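Local coordinates for 3',5'-cyclic-nucleotide phosphodiesterase 1 (Saccharomyces cerevisiae, PDB 4OJV), which is a class II cyclic-nucleotide phosphodiesterase of the metallo-hydrolase clan and binds a pair of zinc ions, at residues Phe78-Lys83 and Arg357-Leu362; Tyr124-Pro129 and Pro159-Val164; Lys189-Lys194 and Val206-Val211; Gly275-Cys280 and Asn321-His326. All coordinates share one frame; numbering follows the deposited sequence.

Contact 1: residues Phe78-Lys83 and Arg357-Leu362; sequences FFIDSK and RISIAL
Phe79 and Ile360 tie the irregular loop 78-83 to strand 357-360, an outermost strand of the seven-stranded mixed sheet, through a backbone hydrogen bond, Ile360 N to Phe79 O at 2.8 Å, which is nearly straight. Two residues further along the loop, the strand offers a side chain instead of a backbone acceptor. Ser359 OG sits beside its own backbone N (chi1 -60°), and from there it receives Asp81 N at 2.9 Å. The Asp81 carboxylate, CG anti to the backbone N (chi1 -178°), lies against the aliphatic stem of Arg357, with Asp81 CG 3.6 Å from Arg357 CB. Carboxylate and guanidinium planes are only 14° apart, yet they are not paired: Asp81 OD2 and Arg357 NE stay 4.9 Å from each other. OD2 instead takes Lys83 N at 3.0 Å, from above the carboxylate plane, closing an Asx turn, while OD1 accepts from a water that Ile358 N holds at 2.9 Å. Beyond this turn the extended Lys83 chain passes CD over one face of the guanidinium, toward its rim. At the apolar end, both methyls of Leu362 meet Phe79 CB, each at 4.0 Å, and CD1 also meets Ile80 CG2; Arg337 of helix 336-350 packs on both Phe79 and Leu362. The chemistry is thus graded along the strand, from hydrocarbon to charge. Lys83 NZ lies 3.6 Å from Arg357 NH2, a cost probably eased by the salt bridge from NH2 to Asp355 and by the nearby Asp81 carboxylate.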
# COMPACT_ATOMS: atom_id res chain seq x y z
N PHE A 78 -26.26 2.79 5.51
CA PHE A 78 -26.31 3.94 4.61
C PHE A 78 -25.66 3.65 3.25
O PHE A 78 -25.97 4.33 2.26
CB PHE A 78 -25.63 5.17 5.23
CG PHE A 78 -26.34 5.75 6.44
CD1 PHE A 78 -27.59 5.30 6.88
CD2 PHE A 78 -25.73 6.79 7.14
CE1 PHE A 78 -28.20 5.87 7.99
CE2 PHE A 78 -26.35 7.36 8.26
CZ PHE A 78 -27.58 6.89 8.68
N PHE A 79 -24.77 2.67 3.19
CA PHE A 79 -23.95 2.42 2.00
C PHE A 79 -24.47 1.29 1.13
O PHE A 79 -23.91 1.03 0.06
CB PHE A 79 -22.51 2.09 2.41
CG PHE A 79 -21.81 3.22 3.11
CD1 PHE A 79 -21.91 3.36 4.49
CD2 PHE A 79 -21.06 4.14 2.40
CE1 PHE A 79 -21.28 4.41 5.14
CE2 PHE A 79 -20.42 5.19 3.04
CZ PHE A 79 -20.52 5.31 4.42
N ILE A 80 -25.50 0.57 1.59
CA ILE A 80 -25.89 -0.68 0.95
C ILE A 80 -27.39 -0.74 0.68
O ILE A 80 -28.20 -0.06 1.33
CB ILE A 80 -25.42 -1.91 1.76
CG1 ILE A 80 -26.08 -1.95 3.15
CG2 ILE A 80 -23.89 -1.94 1.86
CD1 ILE A 80 -25.75 -3.18 3.98
N ASP A 81 -27.76 -1.57 -0.29
CA ASP A 81 -29.16 -1.91 -0.53
C ASP A 81 -29.64 -2.74 0.66
O ASP A 81 -28.91 -3.60 1.17
CB ASP A 81 -29.27 -2.71 -1.82
CG ASP A 81 -30.69 -3.05 -2.16
OD1 ASP A 81 -31.38 -2.18 -2.70
OD2 ASP A 81 -31.09 -4.20 -1.88
N SER A 82 -30.89 -2.52 1.08
CA SER A 82 -31.42 -3.18 2.27
C SER A 82 -31.53 -4.70 2.16
O SER A 82 -31.64 -5.39 3.18
CB SER A 82 -32.79 -2.59 2.64
OG SER A 82 -33.73 -2.89 1.63
N LYS A 83 -31.50 -5.23 0.94
CA LYS A 83 -31.63 -6.67 0.72
C LYS A 83 -30.28 -7.38 0.56
O LYS A 83 -30.24 -8.60 0.39
CB LYS A 83 -32.54 -6.96 -0.48
CG LYS A 83 -33.98 -6.53 -0.23
CD LYS A 83 -34.87 -6.79 -1.42
CE LYS A 83 -36.29 -6.33 -1.13
NZ LYS A 83 -37.17 -6.45 -2.33
N ARG A 357 -30.55 -3.29 -7.58
CA ARG A 357 -30.12 -3.16 -6.19
C ARG A 357 -28.66 -2.72 -6.15
O ARG A 357 -27.76 -3.48 -6.52
CB ARG A 357 -30.31 -4.48 -5.45
CG ARG A 357 -31.77 -4.88 -5.38
CD ARG A 357 -31.97 -6.37 -5.30
NE ARG A 357 -33.39 -6.68 -5.41
CZ ARG A 357 -33.95 -7.75 -4.85
NH1 ARG A 357 -33.22 -8.60 -4.15
NH2 ARG A 357 -35.26 -7.94 -5.00
N ILE A 358 -28.45 -1.48 -5.74
CA ILE A 358 -27.13 -0.85 -5.80
C ILE A 358 -26.58 -0.69 -4.39
O ILE A 358 -27.26 -0.19 -3.50
CB ILE A 358 -27.17 0.52 -6.53
CG1 ILE A 358 -27.92 0.40 -7.87
CG2 ILE A 358 -25.75 1.05 -6.72
CD1 ILE A 358 -28.06 1.70 -8.62
N SER A 359 -25.35 -1.16 -4.21
CA SER A 359 -24.64 -1.06 -2.94
C SER A 359 -23.22 -0.61 -3.21
O SER A 359 -22.68 -0.87 -4.28
CB SER A 359 -24.59 -2.43 -2.23
OG SER A 359 -25.88 -2.94 -1.97
N ILE A 360 -22.61 0.05 -2.23
CA ILE A 360 -21.18 0.36 -2.30
C ILE A 360 -20.42 -0.80 -1.65
O ILE A 360 -20.81 -1.26 -0.58
CB ILE A 360 -20.84 1.68 -1.56
CG1 ILE A 360 -21.71 2.85 -2.06
CG2 ILE A 360 -19.35 2.00 -1.66
CD1 ILE A 360 -21.54 3.24 -3.51
N ALA A 361 -19.34 -1.24 -2.29
CA ALA A 361 -18.43 -2.24 -1.71
C ALA A 361 -17.74 -1.68 -0.47
O ALA A 361 -17.16 -0.60 -0.53
CB ALA A 361 -17.38 -2.67 -2.72
N LEU A 362 -17.81 -2.43 0.63
CA LEU A 362 -17.22 -2.01 1.89
C LEU A 362 -16.15 -2.98 2.35
O LEU A 362 -16.42 -4.17 2.57
CB LEU A 362 -18.28 -1.89 2.98
CG LEU A 362 -19.39 -0.85 2.79
CD1 LEU A 362 -20.45 -0.99 3.88
CD2 LEU A 362 -18.81 0.55 2.78
O HOH W 1 -30.44 0.26 -4.66

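Contact 2: residues Tyr124-Pro129 and Pro159-Val164; sequences YYITHP and PHTIDV. With ZN (zinc ion), chain D.
His160 carries CG between its backbone N and carbonyl carbon (chi1 75°), which swings the imidazole back off the start of helix 159-169 toward the segment after strand 121-125. There NE2 donates to Thr127 O at 3.2 Å, with a bend in the bond and the donor tilted out of the carbonyl plane. His128 has the same kind of first torsion (chi1 69°), but its ring heads away from the helix and puts NE2 on a zinc ion at 2.2 Å. The other nitrogen, ND1, donates to Thr127 OG1 at 3.0 Å in the plane of the ring, a bond that fixes the ring's rotation. Thr127 thus serves both histidines, its hydroxyl holding the metal ligand and its carbonyl the helix. Thr161 meets the same segment with both branches: CG2 presses on Ile126 CG2 at 3.6 Å, and OG1 lies 3.4 Å from His128 CA. A water joins Thr161 OG1 to Ile126 O, 2.8 Å from each. On the far flank Val164 CG1, anti to the backbone N, meets the Pro129 ring at CG, 3.5 Å away. His128 opens the HxHxDH sequence characteristic of metallo-beta-lactamase folds; His130, His213 and Asp244 share its zinc. Following strand 121-125, residues 127-129 meet the first turns of the helix that comes after strand 153-157, its parallel neighbour. Thr226 of strand 222-232 bonds to Thr127 O, while Leu173 of the second subunit packs on Pro129 and its Ile174 on Val164.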
# COMPACT_ATOMS: atom_id res chain seq x y z
N TYR A 124 -4.27 -15.21 -8.48
CA TYR A 124 -4.74 -13.84 -8.65
C TYR A 124 -5.15 -13.65 -10.10
O TYR A 124 -4.45 -14.10 -11.01
CB TYR A 124 -3.61 -12.85 -8.38
CG TYR A 124 -3.10 -12.74 -6.97
CD1 TYR A 124 -2.21 -13.68 -6.45
CD2 TYR A 124 -3.46 -11.66 -6.17
CE1 TYR A 124 -1.71 -13.55 -5.16
CE2 TYR A 124 -2.96 -11.53 -4.88
CZ TYR A 124 -2.09 -12.48 -4.39
OH TYR A 124 -1.56 -12.35 -3.12
N TYR A 125 -6.27 -12.95 -10.31
CA TYR A 125 -6.70 -12.52 -11.63
C TYR A 125 -6.60 -11.01 -11.64
O TYR A 125 -7.40 -10.32 -11.01
CB TYR A 125 -8.12 -13.03 -11.93
CG TYR A 125 -8.14 -14.53 -12.04
CD1 TYR A 125 -8.32 -15.33 -10.92
CD2 TYR A 125 -7.90 -15.16 -13.27
CE1 TYR A 125 -8.31 -16.72 -11.01
CE2 TYR A 125 -7.88 -16.54 -13.37
CZ TYR A 125 -8.08 -17.31 -12.24
OH TYR A 125 -8.06 -18.68 -12.33
N ILE A 126 -5.59 -10.49 -12.33
CA ILE A 126 -5.28 -9.07 -12.29
C ILE A 126 -5.91 -8.38 -13.48
O ILE A 126 -5.83 -8.88 -14.61
CB ILE A 126 -3.74 -8.84 -12.25
CG1 ILE A 126 -3.10 -9.58 -11.06
CG2 ILE A 126 -3.40 -7.35 -12.22
CD1 ILE A 126 -3.61 -9.17 -9.69
N THR A 127 -6.56 -7.24 -13.23
CA THR A 127 -7.29 -6.55 -14.29
C THR A 127 -6.39 -5.63 -15.12
O THR A 127 -6.56 -5.49 -16.33
CB THR A 127 -8.48 -5.74 -13.73
OG1 THR A 127 -7.99 -4.68 -12.88
CG2 THR A 127 -9.46 -6.66 -12.98
N HIS A 128 -5.47 -4.96 -14.45
CA HIS A 128 -4.49 -4.09 -15.09
C HIS A 128 -3.38 -3.82 -14.11
O HIS A 128 -3.58 -4.01 -12.91
CB HIS A 128 -5.12 -2.82 -15.67
CG HIS A 128 -5.63 -1.83 -14.63
ND1 HIS A 128 -6.63 -2.11 -13.75
CD2 HIS A 128 -5.27 -0.50 -14.41
CE1 HIS A 128 -6.89 -0.99 -13.01
NE2 HIS A 128 -6.07 -0.01 -13.42
N PRO A 129 -2.20 -3.41 -14.59
CA PRO A 129 -1.03 -3.36 -13.73
C PRO A 129 -0.77 -2.01 -13.06
O PRO A 129 0.30 -1.79 -12.51
CB PRO A 129 0.10 -3.72 -14.69
CG PRO A 129 -0.33 -3.08 -15.97
CD PRO A 129 -1.83 -3.28 -16.02
N PRO A 159 -2.43 -10.29 -21.79
CA PRO A 159 -1.05 -9.85 -22.06
C PRO A 159 -0.73 -8.41 -21.65
O PRO A 159 0.38 -8.14 -21.19
CB PRO A 159 -0.92 -10.04 -23.57
CG PRO A 159 -1.84 -11.17 -23.87
CD PRO A 159 -3.03 -10.96 -22.96
N HIS A 160 -1.67 -7.48 -21.78
CA HIS A 160 -1.39 -6.07 -21.42
C HIS A 160 -1.02 -5.93 -19.96
O HIS A 160 -0.36 -4.96 -19.56
CB HIS A 160 -2.56 -5.15 -21.78
CG HIS A 160 -3.74 -5.26 -20.85
ND1 HIS A 160 -4.82 -6.02 -21.13
CD2 HIS A 160 -3.99 -4.66 -19.62
CE1 HIS A 160 -5.71 -5.91 -20.13
NE2 HIS A 160 -5.20 -5.09 -19.20
N THR A 161 -1.45 -6.89 -19.15
CA THR A 161 -1.11 -6.93 -17.73
C THR A 161 0.16 -7.73 -17.51
O THR A 161 1.10 -7.24 -16.89
CB THR A 161 -2.27 -7.53 -16.93
OG1 THR A 161 -3.40 -6.66 -17.02
CG2 THR A 161 -1.89 -7.72 -15.47
N ILE A 162 0.20 -8.97 -18.01
CA ILE A 162 1.31 -9.86 -17.70
C ILE A 162 2.65 -9.34 -18.21
O ILE A 162 3.65 -9.38 -17.50
CB ILE A 162 1.03 -11.30 -18.20
CG1 ILE A 162 -0.18 -11.89 -17.46
CG2 ILE A 162 2.27 -12.17 -18.07
CD1 ILE A 162 -0.00 -12.05 -15.95
N ASP A 163 2.65 -8.80 -19.43
CA ASP A 163 3.88 -8.29 -20.02
C ASP A 163 4.45 -7.14 -19.18
O ASP A 163 5.66 -7.02 -19.00
CB ASP A 163 3.65 -7.85 -21.47
CG ASP A 163 3.33 -9.01 -22.41
OD1 ASP A 163 3.56 -10.18 -22.05
OD2 ASP A 163 2.86 -8.73 -23.53
N VAL A 164 3.56 -6.30 -18.67
CA VAL A 164 3.97 -5.18 -17.83
C VAL A 164 4.51 -5.66 -16.49
O VAL A 164 5.52 -5.15 -16.01
CB VAL A 164 2.82 -4.18 -17.66
CG1 VAL A 164 3.14 -3.13 -16.60
CG2 VAL A 164 2.53 -3.51 -18.99
ZN ZN D . -6.20 2.13 -13.02
O HOH W 2 -5.49 -8.55 -17.34
O HOH W 3 -5.84 2.09 -11.14

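Contact 3: residues Lys189-Lys194 and Val206-Val211; sequences KCLNPK and VIPFKV
Phe209 spreads one face of its ring beneath the backbone of Lys194, whose CA stands 4.3 Å from the ring centroid, displaced toward the rim: a CH-pi contact. Lys194 CG lies obliquely beside the rim, 3.9 Å from CD2 and CE2 of Phe209, the lysine chain crossing the phenylalanine at about a right angle. Positive phi at Lys194 (70°) turns the chain here, and its N donates to Pro208 O at 2.7 Å, in line with the carbonyl. That oxygen also receives a CA-H...O contact from Pro193 CA, 3.6 Å away. Next to it, Pro208 CG touches Asn192 O at 3.5 Å and Leu191 CB at 4.0 Å. At the outer end, Lys194 NZ forms a salt bridge with Glu259 and shares a water with Lys210 N, 2.8 Å from each atom. The only direct hydrogen bond between the two segments is therefore that of Lys194 N; the rest is van der Waals packing with the CH-pi and CA-H...O contacts. The loop 191-194 leaves strand 186-190, an outermost strand of one sheet, and packs against strand 204-215 of the other. From helix 256-267, Phe260 meets the Phe209 ring edge-to-face and Tyr263 also meets it, while Tyr228 of strand 222-232 packs on Pro208.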
# COMPACT_ATOMS: atom_id res chain seq x y z
N LYS A 189 1.08 -16.08 -15.69
CA LYS A 189 0.46 -16.82 -16.79
C LYS A 189 -0.56 -15.96 -17.53
O LYS A 189 -1.36 -15.24 -16.92
CB LYS A 189 -0.19 -18.10 -16.26
CG LYS A 189 0.82 -19.14 -15.81
CD LYS A 189 0.14 -20.46 -15.49
CE LYS A 189 1.12 -21.43 -14.84
NZ LYS A 189 0.51 -22.77 -14.65
N CYS A 190 -0.52 -16.03 -18.85
CA CYS A 190 -1.45 -15.28 -19.68
C CYS A 190 -2.75 -16.02 -19.92
O CYS A 190 -2.79 -17.26 -19.94
CB CYS A 190 -0.81 -14.91 -21.03
SG CYS A 190 0.23 -13.44 -21.00
N LEU A 191 -3.81 -15.24 -20.09
CA LEU A 191 -5.11 -15.72 -20.50
C LEU A 191 -5.40 -15.17 -21.89
O LEU A 191 -4.91 -14.10 -22.26
CB LEU A 191 -6.19 -15.21 -19.54
CG LEU A 191 -6.13 -15.72 -18.11
CD1 LEU A 191 -7.02 -14.84 -17.22
CD2 LEU A 191 -6.55 -17.18 -18.02
N ASN A 192 -6.21 -15.90 -22.65
CA ASN A 192 -6.72 -15.44 -23.93
C ASN A 192 -8.04 -14.70 -23.73
O ASN A 192 -8.91 -15.19 -23.02
CB ASN A 192 -6.94 -16.61 -24.89
CG ASN A 192 -5.65 -17.32 -25.25
OD1 ASN A 192 -4.62 -16.69 -25.48
ND2 ASN A 192 -5.70 -18.64 -25.30
N PRO A 193 -8.20 -13.54 -24.39
CA PRO A 193 -9.44 -12.80 -24.24
C PRO A 193 -10.64 -13.54 -24.83
O PRO A 193 -10.52 -14.22 -25.86
CB PRO A 193 -9.17 -11.50 -25.01
CG PRO A 193 -8.14 -11.87 -26.02
CD PRO A 193 -7.28 -12.89 -25.34
N LYS A 194 -11.80 -13.40 -24.18
CA LYS A 194 -13.08 -13.94 -24.64
C LYS A 194 -13.19 -15.47 -24.57
O LYS A 194 -14.20 -16.03 -24.98
CB LYS A 194 -13.41 -13.47 -26.07
CG LYS A 194 -13.25 -11.97 -26.30
CD LYS A 194 -13.66 -11.58 -27.71
CE LYS A 194 -12.95 -10.33 -28.17
NZ LYS A 194 -13.27 -9.14 -27.33
N VAL A 206 -13.58 -19.16 -15.84
CA VAL A 206 -13.18 -17.76 -15.84
C VAL A 206 -13.10 -17.28 -17.29
O VAL A 206 -12.48 -17.94 -18.13
CB VAL A 206 -11.86 -17.51 -15.05
CG1 VAL A 206 -10.69 -18.31 -15.60
CG2 VAL A 206 -11.53 -16.02 -14.99
N ILE A 207 -13.74 -16.14 -17.56
CA ILE A 207 -13.81 -15.61 -18.92
C ILE A 207 -13.41 -14.14 -18.88
O ILE A 207 -14.16 -13.31 -18.35
CB ILE A 207 -15.23 -15.76 -19.55
CG1 ILE A 207 -15.93 -17.05 -19.08
CG2 ILE A 207 -15.13 -15.68 -21.06
CD1 ILE A 207 -17.40 -17.14 -19.46
N PRO A 208 -12.22 -13.80 -19.42
CA PRO A 208 -11.73 -12.42 -19.36
C PRO A 208 -12.02 -11.63 -20.64
O PRO A 208 -11.94 -12.18 -21.74
CB PRO A 208 -10.22 -12.62 -19.20
CG PRO A 208 -9.94 -13.87 -19.97
CD PRO A 208 -11.16 -14.74 -19.85
N PHE A 209 -12.35 -10.35 -20.47
CA PHE A 209 -12.64 -9.46 -21.58
C PHE A 209 -11.87 -8.17 -21.40
O PHE A 209 -11.83 -7.60 -20.31
CB PHE A 209 -14.14 -9.15 -21.62
CG PHE A 209 -14.97 -10.33 -22.02
CD1 PHE A 209 -15.34 -11.28 -21.08
CD2 PHE A 209 -15.38 -10.49 -23.34
CE1 PHE A 209 -16.09 -12.39 -21.44
CE2 PHE A 209 -16.14 -11.60 -23.71
CZ PHE A 209 -16.49 -12.54 -22.76
N LYS A 210 -11.27 -7.69 -22.49
CA LYS A 210 -10.53 -6.45 -22.45
C LYS A 210 -11.48 -5.25 -22.53
O LYS A 210 -12.47 -5.27 -23.27
CB LYS A 210 -9.52 -6.43 -23.59
CG LYS A 210 -8.47 -5.35 -23.50
CD LYS A 210 -7.46 -5.48 -24.63
CE LYS A 210 -8.04 -4.99 -25.95
NZ LYS A 210 -7.07 -5.13 -27.08
N VAL A 211 -11.17 -4.20 -21.77
CA VAL A 211 -11.93 -2.95 -21.79
C VAL A 211 -10.96 -1.76 -21.83
O VAL A 211 -9.75 -1.93 -21.66
CB VAL A 211 -12.93 -2.83 -20.60
CG1 VAL A 211 -13.95 -3.96 -20.61
CG2 VAL A 211 -12.20 -2.75 -19.26
O HOH W 4 -11.80 -8.92 -25.00

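Contact 4: residues Gly275-Cys280 and Asn321-His326; sequences GILVEC and NVIVTH. With ZN (zinc ion), chain E.
Ile276 and Val322 belong to neighbouring parallel strands, 273-279 and 321-325, joined by a ladder of five backbone hydrogen bonds. It starts with Ile276 N to Asn321 O at 3.0 Å and ends with Cys280 N to Thr325 O at 3.1 Å. CA-H...O contacts fill in between, such as Leu277 CA to Ile323 O at 3.2 Å. Apolar packing follows the register. On one face Ile276 CG2 meets Val322 CG2 at 3.7 Å, and Val278 CG1 lies 4.0 Å from Val322 CG1; on the other, Leu277 CD1 lies beside Ile323 CB at 3.8 Å. At the last rung, Cys280 CB lies against Val324 CG1, and Glu279 CB touches His326 CB. Polar and metal contacts gather at the C-terminal ends. The His326 side chain, CG anti to its backbone N (chi1 -158°), reaches a zinc ion with NE2 at 2.1 Å. Ser281 OG bonds both His326 ND1 and Glu279 OE2, and His294 and Val245 hold OE1. The strands are thus hydrocarbon and satisfied backbone, while the end of strand 321-325 presents a ligand of the zinc shared with Asp132, His133 and Asp244. Ser281 is a second-shell partner of this ligand, and Glu279, bonded to Ser281, probably helps to position it.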
# COMPACT_ATOMS: atom_id res chain seq x y z
N GLY A 275 -24.24 -10.83 -9.41
CA GLY A 275 -23.65 -9.57 -9.01
C GLY A 275 -22.67 -9.08 -10.04
O GLY A 275 -22.02 -9.88 -10.73
N ILE A 276 -22.56 -7.76 -10.13
CA ILE A 276 -21.49 -7.11 -10.87
C ILE A 276 -20.77 -6.15 -9.93
O ILE A 276 -21.41 -5.28 -9.34
CB ILE A 276 -21.97 -6.41 -12.15
CG1 ILE A 276 -20.79 -5.70 -12.85
CG2 ILE A 276 -23.14 -5.48 -11.89
CD1 ILE A 276 -20.99 -5.38 -14.31
N LEU A 277 -19.45 -6.35 -9.80
CA LEU A 277 -18.58 -5.45 -9.04
C LEU A 277 -17.90 -4.52 -10.02
O LEU A 277 -17.03 -4.95 -10.77
CB LEU A 277 -17.55 -6.23 -8.22
CG LEU A 277 -17.97 -6.75 -6.84
CD1 LEU A 277 -19.11 -7.75 -6.93
CD2 LEU A 277 -16.77 -7.36 -6.12
N VAL A 278 -18.33 -3.27 -10.04
CA VAL A 278 -17.90 -2.34 -11.08
C VAL A 278 -17.67 -0.97 -10.48
O VAL A 278 -18.38 -0.55 -9.56
CB VAL A 278 -18.93 -2.29 -12.25
CG1 VAL A 278 -20.30 -1.84 -11.77
CG2 VAL A 278 -18.43 -1.41 -13.39
N GLU A 279 -16.70 -0.24 -11.01
CA GLU A 279 -16.36 1.05 -10.44
C GLU A 279 -17.40 2.14 -10.68
O GLU A 279 -18.13 2.14 -11.68
CB GLU A 279 -15.02 1.55 -10.95
CG GLU A 279 -14.98 1.96 -12.42
CD GLU A 279 -14.01 3.11 -12.64
OE1 GLU A 279 -12.90 2.86 -13.15
OE2 GLU A 279 -14.37 4.25 -12.28
N CYS A 280 -17.42 3.09 -9.75
CA CYS A 280 -17.87 4.43 -10.06
C CYS A 280 -16.94 5.35 -9.29
O CYS A 280 -17.22 5.72 -8.14
CB CYS A 280 -19.34 4.64 -9.69
SG CYS A 280 -20.02 6.14 -10.43
N ASN A 321 -27.84 -7.27 -8.53
CA ASN A 321 -26.99 -6.58 -7.57
C ASN A 321 -25.80 -5.93 -8.25
O ASN A 321 -24.97 -6.60 -8.87
CB ASN A 321 -26.53 -7.54 -6.48
CG ASN A 321 -27.57 -7.71 -5.40
OD1 ASN A 321 -27.76 -6.83 -4.56
ND2 ASN A 321 -28.28 -8.82 -5.45
N VAL A 322 -25.74 -4.60 -8.16
CA VAL A 322 -24.59 -3.83 -8.61
C VAL A 322 -23.83 -3.36 -7.38
O VAL A 322 -24.38 -2.64 -6.53
CB VAL A 322 -25.03 -2.64 -9.49
CG1 VAL A 322 -23.84 -1.76 -9.87
CG2 VAL A 322 -25.75 -3.15 -10.74
N ILE A 323 -22.58 -3.80 -7.29
CA ILE A 323 -21.71 -3.49 -6.16
C ILE A 323 -20.66 -2.52 -6.68
O ILE A 323 -19.84 -2.88 -7.51
CB ILE A 323 -21.04 -4.78 -5.61
CG1 ILE A 323 -22.08 -5.88 -5.33
CG2 ILE A 323 -20.17 -4.47 -4.40
CD1 ILE A 323 -23.14 -5.52 -4.31
N VAL A 324 -20.72 -1.28 -6.20
CA VAL A 324 -19.91 -0.18 -6.72
C VAL A 324 -18.57 -0.16 -6.00
O VAL A 324 -18.52 -0.13 -4.77
CB VAL A 324 -20.65 1.15 -6.51
CG1 VAL A 324 -19.81 2.33 -6.98
CG2 VAL A 324 -21.98 1.13 -7.25
N THR A 325 -17.50 -0.17 -6.78
CA THR A 325 -16.14 -0.26 -6.25
C THR A 325 -15.32 0.97 -6.62
O THR A 325 -15.75 1.81 -7.41
CB THR A 325 -15.45 -1.50 -6.84
OG1 THR A 325 -15.33 -1.31 -8.26
CG2 THR A 325 -16.26 -2.77 -6.55
N HIS A 326 -14.12 1.06 -6.05
CA HIS A 326 -13.09 1.99 -6.53
C HIS A 326 -13.51 3.44 -6.44
O HIS A 326 -13.12 4.26 -7.25
CB HIS A 326 -12.70 1.62 -7.97
CG HIS A 326 -11.34 2.10 -8.40
ND1 HIS A 326 -11.13 3.33 -8.93
CD2 HIS A 326 -10.12 1.45 -8.44
CE1 HIS A 326 -9.84 3.47 -9.24
NE2 HIS A 326 -9.21 2.32 -8.96
ZN ZN E . -7.44 1.78 -9.95
O HOH W 5 -14.69 -3.71 -9.46
O HOH W 3 -5.84 2.09 -11.14

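Overall arrangement
Contact 4 is the core of the set, its centre about 8 Å from the centre of the chain, and contact 2 is likewise buried; contacts 1 and 3 are only partly so, with lysines at their outer ends. Contacts 1 and 4 adjoin in one sheet, strand 357-360 bonding to 321-325 through Ser359 O and Val324 N, 2.8 Å apart. Contacts 2 and 3 touch through Ile162 and Pro159 against Cys190, across helix 159-169 and strand 186-190. Contact 3 also reaches the sheet of contacts 1 and 4. Contacts 2 and 4 approach from the two sheets' strand ends, each supplying a histidine to a different zinc of the pair, with a water bound to both metals between them.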